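Local coordinates for RagB/SusD family nutrient uptake outer membrane protein (Bacteroides thetaiotaomicron, PDB 7KV3) that probably captures beta-1,3-linked glucan chains at the outer membrane for uptake, binding them through their glucose units, at residues N106-L111 / W159-N164; V285-S290 / Q388-E393; N314-W319 / A380-N385; L415-A420 / P444-I449. All blocks are in the same frame, centred on the assembly; numbering follows the deposited sequence.

Contact 1 (N106-L111 / W159-N164); sequences NMIYGL and WKFWGN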
# COMPACT_ATOMS: atom_id res chain seq x y z
N ASN A 106 11.16 14.82 -13.74
CA ASN A 106 10.09 15.30 -12.83
C ASN A 106 9.33 14.08 -12.31
O ASN A 106 8.11 13.95 -12.60
CB ASN A 106 9.24 16.33 -13.56
CG ASN A 106 8.55 17.31 -12.64
OD1 ASN A 106 8.57 17.15 -11.42
ND2 ASN A 106 7.94 18.33 -13.23
N MET A 107 10.04 13.19 -11.62
CA MET A 107 9.53 11.84 -11.27
C MET A 107 9.58 11.67 -9.75
O MET A 107 10.25 12.45 -9.08
CB MET A 107 10.33 10.75 -11.97
CG MET A 107 9.52 10.04 -13.05
SD MET A 107 8.06 9.14 -12.41
CE MET A 107 8.88 8.06 -11.24
N ILE A 108 8.83 10.69 -9.23
CA ILE A 108 8.94 10.26 -7.81
C ILE A 108 10.27 9.50 -7.70
O ILE A 108 10.42 8.44 -8.29
CB ILE A 108 7.71 9.45 -7.36
CG1 ILE A 108 7.48 8.18 -8.20
CG2 ILE A 108 6.48 10.35 -7.38
CD1 ILE A 108 6.50 7.21 -7.60
N TYR A 109 11.22 10.09 -7.00
CA TYR A 109 12.57 9.52 -6.81
C TYR A 109 12.69 8.96 -5.38
O TYR A 109 13.47 8.02 -5.16
CB TYR A 109 13.56 10.62 -7.19
CG TYR A 109 14.98 10.18 -7.45
CD1 TYR A 109 15.30 8.85 -7.56
CD2 TYR A 109 15.99 11.13 -7.57
CE1 TYR A 109 16.61 8.46 -7.80
CE2 TYR A 109 17.30 10.75 -7.80
CZ TYR A 109 17.61 9.41 -7.91
OH TYR A 109 18.90 9.00 -8.14
N GLY A 110 11.94 9.51 -4.43
CA GLY A 110 12.04 9.11 -3.01
C GLY A 110 11.79 7.63 -2.82
O GLY A 110 12.55 6.97 -2.11
N LEU A 111 10.73 7.11 -3.43
CA LEU A 111 10.34 5.70 -3.25
C LEU A 111 11.47 4.81 -3.77
O LEU A 111 11.73 3.77 -3.13
CB LEU A 111 9.04 5.43 -4.01
CG LEU A 111 8.54 3.99 -3.92
CD1 LEU A 111 8.27 3.61 -2.47
CD2 LEU A 111 7.32 3.81 -4.81
N TRP A 159 9.76 -3.09 -8.75
CA TRP A 159 9.29 -3.99 -9.83
C TRP A 159 7.96 -3.48 -10.37
O TRP A 159 7.82 -3.36 -11.60
CB TRP A 159 9.21 -5.42 -9.31
CG TRP A 159 8.67 -6.43 -10.26
CD1 TRP A 159 9.23 -6.86 -11.43
CD2 TRP A 159 7.48 -7.21 -10.07
NE1 TRP A 159 8.47 -7.84 -11.99
CE2 TRP A 159 7.38 -8.06 -11.19
CE3 TRP A 159 6.51 -7.28 -9.06
CZ2 TRP A 159 6.36 -9.00 -11.31
CZ3 TRP A 159 5.48 -8.17 -9.21
CH2 TRP A 159 5.42 -9.03 -10.31
N LYS A 160 7.01 -3.15 -9.49
CA LYS A 160 5.67 -2.68 -9.91
C LYS A 160 5.75 -1.28 -10.56
O LYS A 160 5.18 -1.10 -11.64
CB LYS A 160 4.72 -2.70 -8.71
CG LYS A 160 4.13 -4.08 -8.47
CD LYS A 160 3.04 -4.13 -7.43
CE LYS A 160 2.11 -5.28 -7.76
NZ LYS A 160 1.00 -5.36 -6.81
N PHE A 161 6.46 -0.33 -9.94
CA PHE A 161 6.48 1.06 -10.46
C PHE A 161 7.38 1.18 -11.70
O PHE A 161 6.94 1.87 -12.60
CB PHE A 161 6.85 2.06 -9.37
CG PHE A 161 5.74 2.34 -8.39
CD1 PHE A 161 4.78 3.29 -8.68
CD2 PHE A 161 5.66 1.65 -7.19
CE1 PHE A 161 3.77 3.58 -7.77
CE2 PHE A 161 4.65 1.93 -6.28
CZ PHE A 161 3.71 2.90 -6.57
N TRP A 162 8.56 0.54 -11.76
CA TRP A 162 9.57 0.79 -12.83
C TRP A 162 9.92 -0.47 -13.63
O TRP A 162 10.49 -0.31 -14.70
CB TRP A 162 10.84 1.40 -12.22
CG TRP A 162 10.68 2.83 -11.82
CD1 TRP A 162 10.71 3.92 -12.63
CD2 TRP A 162 10.46 3.31 -10.48
NE1 TRP A 162 10.53 5.06 -11.89
CE2 TRP A 162 10.39 4.72 -10.57
CE3 TRP A 162 10.36 2.70 -9.22
CZ2 TRP A 162 10.19 5.51 -9.45
CZ3 TRP A 162 10.17 3.49 -8.11
CH2 TRP A 162 10.09 4.87 -8.22
N GLY A 163 9.68 -1.67 -13.09
CA GLY A 163 9.81 -2.96 -13.80
C GLY A 163 11.24 -3.39 -14.11
O GLY A 163 11.66 -4.42 -13.61
N ASN A 164 11.93 -2.67 -14.99
CA ASN A 164 13.26 -3.08 -15.53
C ASN A 164 14.30 -2.35 -14.68
O ASN A 164 14.65 -1.23 -15.03
CB ASN A 164 13.38 -2.78 -17.02
CG ASN A 164 12.18 -3.26 -17.81
OD1 ASN A 164 11.98 -4.46 -17.96
ND2 ASN A 164 11.37 -2.33 -18.28

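Contact 2 (V285-S290 / Q388-E393); sequences VRDWGS and QKSSSE. With BGC (beta-D-glucopyranose), chain B; BGC (beta-D-glucopyranose), chain C; BGC (beta-D-glucopyranose), chain D; BGC (beta-D-glucopyranose), chain E.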
# COMPACT_ATOMS: atom_id res chain seq x y z
N VAL A 285 9.07 11.47 17.10
CA VAL A 285 9.95 12.65 16.86
C VAL A 285 10.46 12.64 15.42
O VAL A 285 11.51 13.27 15.15
CB VAL A 285 11.12 12.73 17.87
CG1 VAL A 285 10.64 13.22 19.23
CG2 VAL A 285 11.85 11.40 18.03
N ARG A 286 9.72 12.01 14.50
CA ARG A 286 9.99 12.20 13.05
C ARG A 286 9.86 13.70 12.75
O ARG A 286 8.89 14.35 13.27
CB ARG A 286 9.07 11.33 12.20
CG ARG A 286 9.39 11.43 10.72
CD ARG A 286 8.40 10.62 9.94
NE ARG A 286 8.84 10.27 8.61
CZ ARG A 286 8.12 9.52 7.78
NH1 ARG A 286 6.94 9.05 8.16
NH2 ARG A 286 8.59 9.21 6.60
N ASP A 287 10.82 14.24 12.01
CA ASP A 287 10.87 15.69 11.71
C ASP A 287 11.33 15.90 10.26
O ASP A 287 11.75 14.92 9.59
CB ASP A 287 11.71 16.42 12.77
CG ASP A 287 11.27 17.85 13.08
OD1 ASP A 287 10.37 18.37 12.39
OD2 ASP A 287 11.83 18.43 14.01
N TRP A 288 11.16 17.13 9.77
CA TRP A 288 11.45 17.53 8.37
C TRP A 288 12.90 17.19 7.99
O TRP A 288 13.08 16.65 6.88
CB TRP A 288 11.13 19.03 8.19
CG TRP A 288 9.72 19.33 8.57
CD1 TRP A 288 9.29 19.89 9.74
CD2 TRP A 288 8.54 19.03 7.81
NE1 TRP A 288 7.92 19.98 9.74
CE2 TRP A 288 7.44 19.45 8.58
CE3 TRP A 288 8.31 18.44 6.55
CZ2 TRP A 288 6.13 19.33 8.12
CZ3 TRP A 288 7.01 18.28 6.12
CH2 TRP A 288 5.94 18.73 6.89
N GLY A 289 13.86 17.49 8.88
CA GLY A 289 15.30 17.26 8.71
C GLY A 289 15.72 15.84 9.08
O GLY A 289 16.81 15.44 8.65
N SER A 290 14.88 15.10 9.84
CA SER A 290 15.13 13.72 10.35
C SER A 290 13.95 12.82 9.97
O SER A 290 13.19 12.29 10.79
CB SER A 290 15.42 13.72 11.83
OG SER A 290 14.33 14.26 12.55
N GLN A 388 2.67 13.18 20.15
CA GLN A 388 3.95 13.36 19.39
C GLN A 388 4.76 14.51 20.02
O GLN A 388 4.18 15.34 20.74
CB GLN A 388 3.67 13.57 17.90
CG GLN A 388 3.14 14.96 17.55
CD GLN A 388 4.23 15.95 17.21
OE1 GLN A 388 5.11 15.67 16.43
NE2 GLN A 388 4.12 17.16 17.75
N LYS A 389 6.07 14.55 19.76
CA LYS A 389 6.99 15.49 20.47
C LYS A 389 7.82 16.28 19.47
O LYS A 389 8.74 17.00 19.91
CB LYS A 389 7.87 14.72 21.47
CG LYS A 389 7.11 14.08 22.62
CD LYS A 389 6.65 15.06 23.68
CE LYS A 389 5.21 14.87 24.11
NZ LYS A 389 5.09 13.84 25.17
N SER A 390 7.47 16.23 18.18
CA SER A 390 8.16 16.99 17.11
C SER A 390 7.15 17.82 16.29
O SER A 390 6.30 18.52 16.91
CB SER A 390 8.96 16.06 16.26
OG SER A 390 9.91 16.81 15.52
N SER A 391 7.23 17.79 14.95
CA SER A 391 6.26 18.41 14.02
C SER A 391 5.05 17.49 13.83
O SER A 391 5.22 16.37 13.27
CB SER A 391 6.93 18.76 12.73
OG SER A 391 8.19 19.39 13.01
N SER A 392 3.88 17.93 14.33
CA SER A 392 2.61 17.16 14.41
C SER A 392 2.19 16.64 13.02
O SER A 392 1.48 15.59 12.98
CB SER A 392 1.52 17.99 15.04
OG SER A 392 1.11 18.99 14.12
N GLU A 393 2.60 17.33 11.95
CA GLU A 393 2.32 17.01 10.52
C GLU A 393 2.85 15.64 10.13
O GLU A 393 2.25 15.03 9.23
CB GLU A 393 3.00 17.98 9.55
CG GLU A 393 2.31 19.33 9.47
CD GLU A 393 2.79 20.34 10.49
OE1 GLU A 393 3.78 20.06 11.20
OE2 GLU A 393 2.18 21.42 10.58
C2 BGC B . 13.21 17.10 16.93
C3 BGC B . 12.55 18.20 17.74
C4 BGC B . 12.13 17.61 19.11
C5 BGC B . 13.25 16.83 19.79
C6 BGC B . 12.66 16.02 20.92
C1 BGC B . 14.43 16.64 17.74
O1 BGC B . 15.18 15.75 16.95
O2 BGC B . 13.59 17.59 15.63
O3 BGC B . 11.42 18.74 17.03
O4 BGC B . 11.66 18.61 20.02
O5 BGC B . 13.97 15.95 18.89
O6 BGC B . 13.73 15.20 21.36
C2 BGC C . 10.26 20.50 16.00
C3 BGC C . 9.53 21.78 16.31
C4 BGC C . 8.61 21.58 17.51
C5 BGC C . 9.39 21.03 18.71
C6 BGC C . 8.48 20.79 19.89
C1 BGC C . 10.92 19.96 17.27
O2 BGC C . 11.20 20.73 14.94
O3 BGC C . 8.76 22.11 15.16
O4 BGC C . 7.95 22.79 17.86
O5 BGC C . 10.00 19.80 18.36
O6 BGC C . 9.29 20.66 21.04
C2 BGC D . 7.72 23.55 8.71
C3 BGC D . 8.47 23.16 7.45
C4 BGC D . 9.79 23.90 7.33
C5 BGC D . 10.56 23.82 8.64
C6 BGC D . 11.89 24.52 8.47
C1 BGC D . 8.69 23.64 9.90
O2 BGC D . 6.66 22.61 9.01
O3 BGC D . 7.68 23.44 6.29
O4 BGC D . 10.56 23.29 6.29
O5 BGC D . 9.81 24.45 9.65
O6 BGC D . 12.64 23.53 7.78
C2 BGC E . 8.50 22.99 13.05
C3 BGC E . 8.71 24.32 12.32
C4 BGC E . 7.95 25.41 13.08
C5 BGC E . 8.37 25.48 14.55
C6 BGC E . 7.29 26.32 15.28
C1 BGC E . 9.20 23.14 14.42
O2 BGC E . 9.02 21.88 12.34
O3 BGC E . 8.22 24.24 10.99
O4 BGC E . 8.09 26.70 12.45
O5 BGC E . 8.52 24.17 15.19
O6 BGC E . 7.81 26.75 16.54
O HOH W 1 5.70 21.77 11.23

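Contact 3 (N314-W319 / A380-N385); sequences NHDRGW and AITGNN. With BGC (beta-D-glucopyranose), chain F.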
# COMPACT_ATOMS: atom_id res chain seq x y z
N ASN A 314 -14.74 15.50 14.79
CA ASN A 314 -13.46 14.85 15.18
C ASN A 314 -12.53 14.63 13.98
O ASN A 314 -11.75 13.66 14.00
CB ASN A 314 -13.70 13.53 15.93
CG ASN A 314 -14.27 13.75 17.31
OD1 ASN A 314 -15.30 13.19 17.65
ND2 ASN A 314 -13.61 14.58 18.12
N HIS A 315 -12.57 15.51 12.99
CA HIS A 315 -11.59 15.58 11.88
C HIS A 315 -10.68 16.80 12.04
O HIS A 315 -11.14 17.85 12.62
CB HIS A 315 -12.34 15.57 10.54
CG HIS A 315 -12.85 14.21 10.20
ND1 HIS A 315 -13.94 13.65 10.83
CD2 HIS A 315 -12.40 13.28 9.32
CE1 HIS A 315 -14.17 12.44 10.32
NE2 HIS A 315 -13.24 12.20 9.39
N ASP A 316 -9.46 16.68 11.54
CA ASP A 316 -8.41 17.72 11.56
C ASP A 316 -8.04 18.05 10.12
O ASP A 316 -8.48 17.33 9.20
CB ASP A 316 -7.17 17.30 12.34
CG ASP A 316 -7.27 17.40 13.85
OD1 ASP A 316 -8.38 17.71 14.37
OD2 ASP A 316 -6.23 17.19 14.51
N ARG A 317 -7.28 19.12 9.95
CA ARG A 317 -7.02 19.72 8.62
C ARG A 317 -5.82 19.03 7.95
O ARG A 317 -5.04 18.37 8.62
CB ARG A 317 -6.74 21.21 8.79
CG ARG A 317 -5.44 21.52 9.51
CD ARG A 317 -5.49 23.00 9.86
NE ARG A 317 -4.40 23.40 10.73
CZ ARG A 317 -4.54 23.77 11.99
NH1 ARG A 317 -5.73 23.80 12.57
NH2 ARG A 317 -3.46 24.15 12.67
N GLY A 318 -5.70 19.23 6.65
CA GLY A 318 -4.53 18.79 5.87
C GLY A 318 -4.32 19.69 4.68
O GLY A 318 -4.67 20.88 4.77
N TRP A 319 -3.77 19.14 3.61
CA TRP A 319 -3.38 19.93 2.42
C TRP A 319 -4.29 19.63 1.22
O TRP A 319 -4.00 20.11 0.13
CB TRP A 319 -1.89 19.71 2.12
CG TRP A 319 -0.94 20.23 3.18
CD1 TRP A 319 -1.11 21.30 4.00
CD2 TRP A 319 0.35 19.70 3.51
NE1 TRP A 319 -0.02 21.46 4.83
CE2 TRP A 319 0.90 20.50 4.54
CE3 TRP A 319 1.11 18.64 3.02
CZ2 TRP A 319 2.14 20.26 5.10
CZ3 TRP A 319 2.36 18.42 3.56
CH2 TRP A 319 2.86 19.21 4.58
N ALA A 380 -7.05 12.64 8.80
CA ALA A 380 -6.58 13.19 10.10
C ALA A 380 -7.77 13.23 11.07
O ALA A 380 -8.74 13.95 10.79
CB ALA A 380 -5.96 14.54 9.88
N ILE A 381 -7.70 12.42 12.14
CA ILE A 381 -8.74 12.31 13.20
C ILE A 381 -8.20 12.96 14.47
O ILE A 381 -7.11 12.62 14.89
CB ILE A 381 -9.14 10.84 13.48
CG1 ILE A 381 -9.60 10.12 12.21
CG2 ILE A 381 -10.18 10.75 14.60
CD1 ILE A 381 -10.89 10.65 11.60
N THR A 382 -8.96 13.90 15.05
CA THR A 382 -8.58 14.63 16.28
C THR A 382 -8.03 13.64 17.31
O THR A 382 -8.76 12.70 17.64
CB THR A 382 -9.78 15.41 16.80
OG1 THR A 382 -10.24 16.18 15.69
CG2 THR A 382 -9.47 16.28 18.01
N GLY A 383 -6.79 13.84 17.76
CA GLY A 383 -6.14 13.07 18.84
C GLY A 383 -5.19 11.99 18.32
O GLY A 383 -4.47 11.43 19.16
N ASN A 384 -5.15 11.71 17.00
CA ASN A 384 -4.30 10.62 16.42
C ASN A 384 -2.86 11.10 16.21
O ASN A 384 -2.05 10.28 15.75
CB ASN A 384 -4.89 10.04 15.13
CG ASN A 384 -5.96 8.98 15.32
OD1 ASN A 384 -6.32 8.61 16.43
ND2 ASN A 384 -6.46 8.47 14.22
N ASN A 385 -2.52 12.34 16.56
CA ASN A 385 -1.10 12.80 16.69
C ASN A 385 -0.86 13.51 18.03
O ASN A 385 0.19 14.16 18.14
CB ASN A 385 -0.66 13.70 15.52
CG ASN A 385 -1.43 15.00 15.43
OD1 ASN A 385 -2.40 15.21 16.16
ND2 ASN A 385 -1.01 15.88 14.54
C2 BGC F . 2.79 23.80 1.65
C3 BGC F . 1.45 23.33 1.10
C4 BGC F . 1.70 22.20 0.13
C5 BGC F . 2.52 21.09 0.82
C6 BGC F . 2.87 19.90 -0.11
C1 BGC F . 3.55 22.66 2.28
O2 BGC F . 2.57 24.73 2.70
O3 BGC F . 0.80 24.46 0.49
O4 BGC F . 0.44 21.73 -0.31
O5 BGC F . 3.73 21.65 1.31
O6 BGC F . 3.30 20.35 -1.39
O HOH W 2 -9.55 14.98 8.47
O HOH W 3 -5.00 15.67 16.63
O HOH W 4 -3.57 17.78 14.29

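Contact 4 (L415-A420 / P444-I449); sequences LITRGA and PTLDNI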
# COMPACT_ATOMS: atom_id res chain seq x y z
N LEU A 415 -8.10 -16.98 -7.76
CA LEU A 415 -7.21 -18.10 -8.16
C LEU A 415 -8.06 -19.33 -8.55
O LEU A 415 -7.73 -19.98 -9.57
CB LEU A 415 -6.21 -18.40 -7.03
CG LEU A 415 -5.13 -17.33 -6.79
CD1 LEU A 415 -4.49 -17.50 -5.43
CD2 LEU A 415 -4.07 -17.37 -7.87
N ILE A 416 -9.14 -19.60 -7.84
CA ILE A 416 -10.07 -20.72 -8.15
C ILE A 416 -10.67 -20.46 -9.54
O ILE A 416 -10.62 -21.37 -10.40
CB ILE A 416 -11.15 -20.92 -7.07
CG1 ILE A 416 -10.53 -21.24 -5.71
CG2 ILE A 416 -12.13 -22.01 -7.48
CD1 ILE A 416 -11.49 -21.13 -4.57
N THR A 417 -11.18 -19.26 -9.81
CA THR A 417 -11.80 -18.96 -11.13
C THR A 417 -10.72 -18.96 -12.23
O THR A 417 -11.08 -19.18 -13.37
CB THR A 417 -12.64 -17.67 -11.08
OG1 THR A 417 -11.78 -16.54 -10.97
CG2 THR A 417 -13.63 -17.68 -9.94
N ARG A 418 -9.44 -18.70 -11.94
CA ARG A 418 -8.35 -18.78 -12.96
C ARG A 418 -7.72 -20.18 -13.00
O ARG A 418 -6.57 -20.26 -13.51
CB ARG A 418 -7.27 -17.73 -12.69
CG ARG A 418 -7.77 -16.30 -12.82
CD ARG A 418 -6.60 -15.34 -12.73
NE ARG A 418 -7.07 -13.97 -12.76
CZ ARG A 418 -7.33 -13.28 -13.86
NH1 ARG A 418 -7.16 -13.85 -15.05
NH2 ARG A 418 -7.75 -12.03 -13.77
N GLY A 419 -8.41 -21.22 -12.54
CA GLY A 419 -8.03 -22.63 -12.73
C GLY A 419 -6.97 -23.18 -11.76
O GLY A 419 -6.35 -24.23 -12.06
N ALA A 420 -6.79 -22.55 -10.60
CA ALA A 420 -5.75 -22.92 -9.61
C ALA A 420 -6.11 -24.23 -8.91
O ALA A 420 -5.22 -24.80 -8.26
CB ALA A 420 -5.57 -21.83 -8.59
N PRO A 444 -19.30 -15.89 -8.29
CA PRO A 444 -17.87 -15.64 -8.33
C PRO A 444 -17.37 -15.62 -9.78
O PRO A 444 -16.56 -16.45 -10.15
CB PRO A 444 -17.29 -16.85 -7.59
CG PRO A 444 -18.24 -17.98 -7.94
CD PRO A 444 -19.60 -17.32 -8.04
N THR A 445 -17.88 -14.68 -10.56
CA THR A 445 -17.30 -14.36 -11.87
C THR A 445 -16.05 -13.52 -11.64
O THR A 445 -15.96 -12.83 -10.60
CB THR A 445 -18.31 -13.61 -12.74
OG1 THR A 445 -18.51 -12.34 -12.12
CG2 THR A 445 -19.63 -14.35 -12.86
N LEU A 446 -15.12 -13.56 -12.57
CA LEU A 446 -13.92 -12.70 -12.53
C LEU A 446 -14.33 -11.23 -12.39
O LEU A 446 -13.68 -10.56 -11.65
CB LEU A 446 -13.11 -12.91 -13.80
CG LEU A 446 -11.83 -13.70 -13.64
CD1 LEU A 446 -11.06 -13.65 -14.97
CD2 LEU A 446 -11.00 -13.15 -12.48
N ASP A 447 -15.34 -10.77 -13.14
CA ASP A 447 -15.83 -9.36 -13.10
C ASP A 447 -16.39 -9.03 -11.71
O ASP A 447 -16.14 -7.90 -11.25
CB ASP A 447 -16.88 -9.05 -14.17
CG ASP A 447 -16.31 -8.92 -15.58
OD1 ASP A 447 -15.06 -8.90 -15.70
OD2 ASP A 447 -17.11 -8.88 -16.57
N ASN A 448 -17.12 -9.94 -11.07
CA ASN A 448 -17.67 -9.66 -9.72
C ASN A 448 -16.54 -9.62 -8.69
O ASN A 448 -16.59 -8.80 -7.77
CB ASN A 448 -18.74 -10.65 -9.27
CG ASN A 448 -20.03 -10.49 -10.05
OD1 ASN A 448 -20.23 -9.49 -10.73
ND2 ASN A 448 -20.90 -11.49 -9.98
N ILE A 449 -15.56 -10.49 -8.83
CA ILE A 449 -14.41 -10.56 -7.88
C ILE A 449 -13.57 -9.29 -8.03
O ILE A 449 -13.21 -8.71 -6.99
CB ILE A 449 -13.59 -11.84 -8.11
CG1 ILE A 449 -14.38 -13.09 -7.74
CG2 ILE A 449 -12.27 -11.78 -7.35
CD1 ILE A 449 -13.79 -14.37 -8.27

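Contact 1 (N106-L111 / W159-N164)
The indole of Trp-162 pushes its edge against the extended loop residues Met-107 and Ile-108, which lead into helix 110-130. At its leading corner, Trp-162 CZ2 lies 3.2 Å from Ile-108 O, the carbonyl oxygen sitting in the plane of the ring. At the same edge Met-107 CE comes within 3.4 Å of Trp-162 CZ2; the methionine chain is bent at both chi2 and chi3, and its terminal methyl runs back alongside the indole edge, antiparallel to the tryptophan side chain. Ile-108 also brings CG1 to the benzo part of the indole, 4.0 Å from Trp-162 CZ2. Phe-161 meets a different partner. Leu-111 CD2 stands over one face of its ring, 3.9 Å from the centroid and 27° off the normal, a CH-pi contact in which the two side chains cross at about a right angle. With CG of Leu-111 anti to the backbone N (chi1 179°), the leucine reaches across to that face. Phe-161 CB lies over one face of the indole, toward its rim. The indole's rotation is further fixed by the hydrogen bond from Trp-162 NE1 to Pro-497 O, which satisfies the one polar atom of this buried side chain. Just beyond, Gly-163 leaves the helix with positive phi, and Asn-164 N bonds to Trp-162 O at 2.8 Å. The contact thus joins the C-terminal end of helix 137-162 to the start of helix 110-130 and the loop leading into it, while Met-73 of helix 70-75 packs on both Ile-108 and Phe-161.

Contact 2 (V285-S290 / Q388-E393)
Two irregular loops meet to form a sugar-binding site, where four glucose units, joined O3 to C1 in the order B, C, E, D, form part of a bound beta-1,3-linked chain. Asp-287 is the hub. Asp-287 OD2 accepts from O2 of glucose B at 2.5 Å and from O2 of glucose C at 2.6 Å, so one oxygen grips two successive rings. Asp-287 OD1 takes a bond from Ser-391 OG, at 2.5 Å a length that may be partly coordinate error, and a second from Trp-288 N, which approaches 36° out of the carboxylate plane. Ser-391 OG also accepts from O2 of glucose E at 2.7 Å. Ser-390 OG, held anti to its backbone nitrogen (chi1 -163°), donates to O3 of glucose B, the oxygen of the B-C linkage. Trp-288 offers one indole face to glucose D, whose C3 lies 4.1 Å from CD2, offset toward the rim, while Glu-393 CB packs 3.7 Å from Trp-288 CZ2. A water accepting from Trp-288 NE1 donates to Glu-393 OE1 and bonds O2 of glucose D. Alanine in place of Trp-288 would probably strip glucose D of its platform and the bridging water of its indole donor. This is consistent with recognition of a beta-1,3-linked chain, polar side chains holding O2 of glucoses B, C and E and the B-C linkage oxygen while the indole packs on glucose D.

Contact 3 (N314-W319 / A380-N385)
Asp-316 reaches across to Ala-380 and Thr-382, each part of its side chain finding something different. Asp-316 CB packs 3.9 Å from Ala-380 CB. CG leads on, anti to the carbonyl carbon (chi1 -79°), toward Thr-382, where the two side chains cross at about a right angle. Asp-316 OD1 then accepts from Thr-382 OG1 at 2.7 Å, the hydroxyl coming from above the carboxylate plane, 47° out of it. Two waters donate to OD2; one accepts from Gly-383 N, the other from Asn-385 ND2, so the carboxylate is tied through solvent to Gly-383 in the turn and Asn-385 just after it. The backbones reinforce this. Asp-316 N donates to Ala-380 O at 2.9 Å and Thr-382 N to Asn-314 O at 3.0 Å, framing His-315 and Ile-381 as a non-hydrogen-bonded antiparallel pair. Another water donates to both Asp-316 O and Ala-380 O. Ile-381 CD1 lies over one face of the His-315 imidazole, 3.8 Å from its centroid, with the side chains side by side and pointing the same way; Asp-313 O and Glu-376 hold the ring's nitrogens and Trp-344 stacks on it. At the far end of segment 314-319, Trp-319 lays its face against glucose F, CE3 lying 3.6 Å from C5, and Asp-90 and Arg-367 hydrogen-bond that sugar. What results is a single antiparallel beta bridge leading into a type II turn from Ile-381 to Asn-384, with Gly-383 supplying the positive phi of its third position and Asn-384 N closing it onto Ile-381 O.

Contact 4 (L415-A420 / P444-I449)
Leu-446 lies over one face of the Arg-418 guanidinium, its CD1 3.6 Å above the plane and offset toward the rim. CD2 of the same leucine comes 3.7 Å from Arg-418 NH2, and the two side chains cross at about a right angle. The arginine gets there by running extended from CG to NE after a first torsion that sets CG anti to the carbonyl carbon (chi1 -64°). The leucine thus packs on the flat face of the guanidinium while Glu-414 pairs with its NE in a salt bridge. Replacing Arg-418 by alanine would probably bare the side of Leu-446 that the guanidinium covers and leave Glu-414 without its ionic mate. Thr-417 makes the second half of the contact. Its CG2 sits 3.2 Å from Pro-444 O and 3.7 Å from Ile-449 CD1, meeting the isoleucine tip to tip. Thr-417 OG1 is turned back between the backbone nitrogen and carbonyl carbon (chi1 71°), where it hydrogen-bonds to Glu-414 O, and it lies 3.8 Å from Leu-446 CD2. Both helix ends are capped. A Schellman motif with Gly-419 as C-prime residue closes the first helix, Ala-420 N bonding Leu-415 O and Gly-419 N bonding Ile-416 O; at the second, N-cap Thr-445 accepts through OG1 from Asn-448 N at 3.0 Å. The contact therefore sets the C-terminal end of helix 405-417 against the N-terminal start of helix 446-456. Helix 425-435 touches Pro-444 and Ile-449, and helix 237-249 packs on Leu-415 and Ala-420.

Contact 1 is buried, an apolar union of aromatic, aliphatic and sulfur-bearing side chains between the end of one helix and the loop and first turn of another. Contact 4 also pairs helix ends, but at the surface, where a leucine covers a charged group and a threonine methyl packs. Contacts 2 and 3 join loops and are partly buried, held by carboxylates, hydroxyls, water and, in contact 3, backbone bonds. Glucose binds directly at contact 2, but only at the far end of segment 314-319 in contact 3. Contact 3 is nested within the sequence closed by contact 2, and Ser-392 O probably accepts from Asn-385 ND2. Contact 4 lies across the chain's centre, about 45 Å from contact 2 between centres.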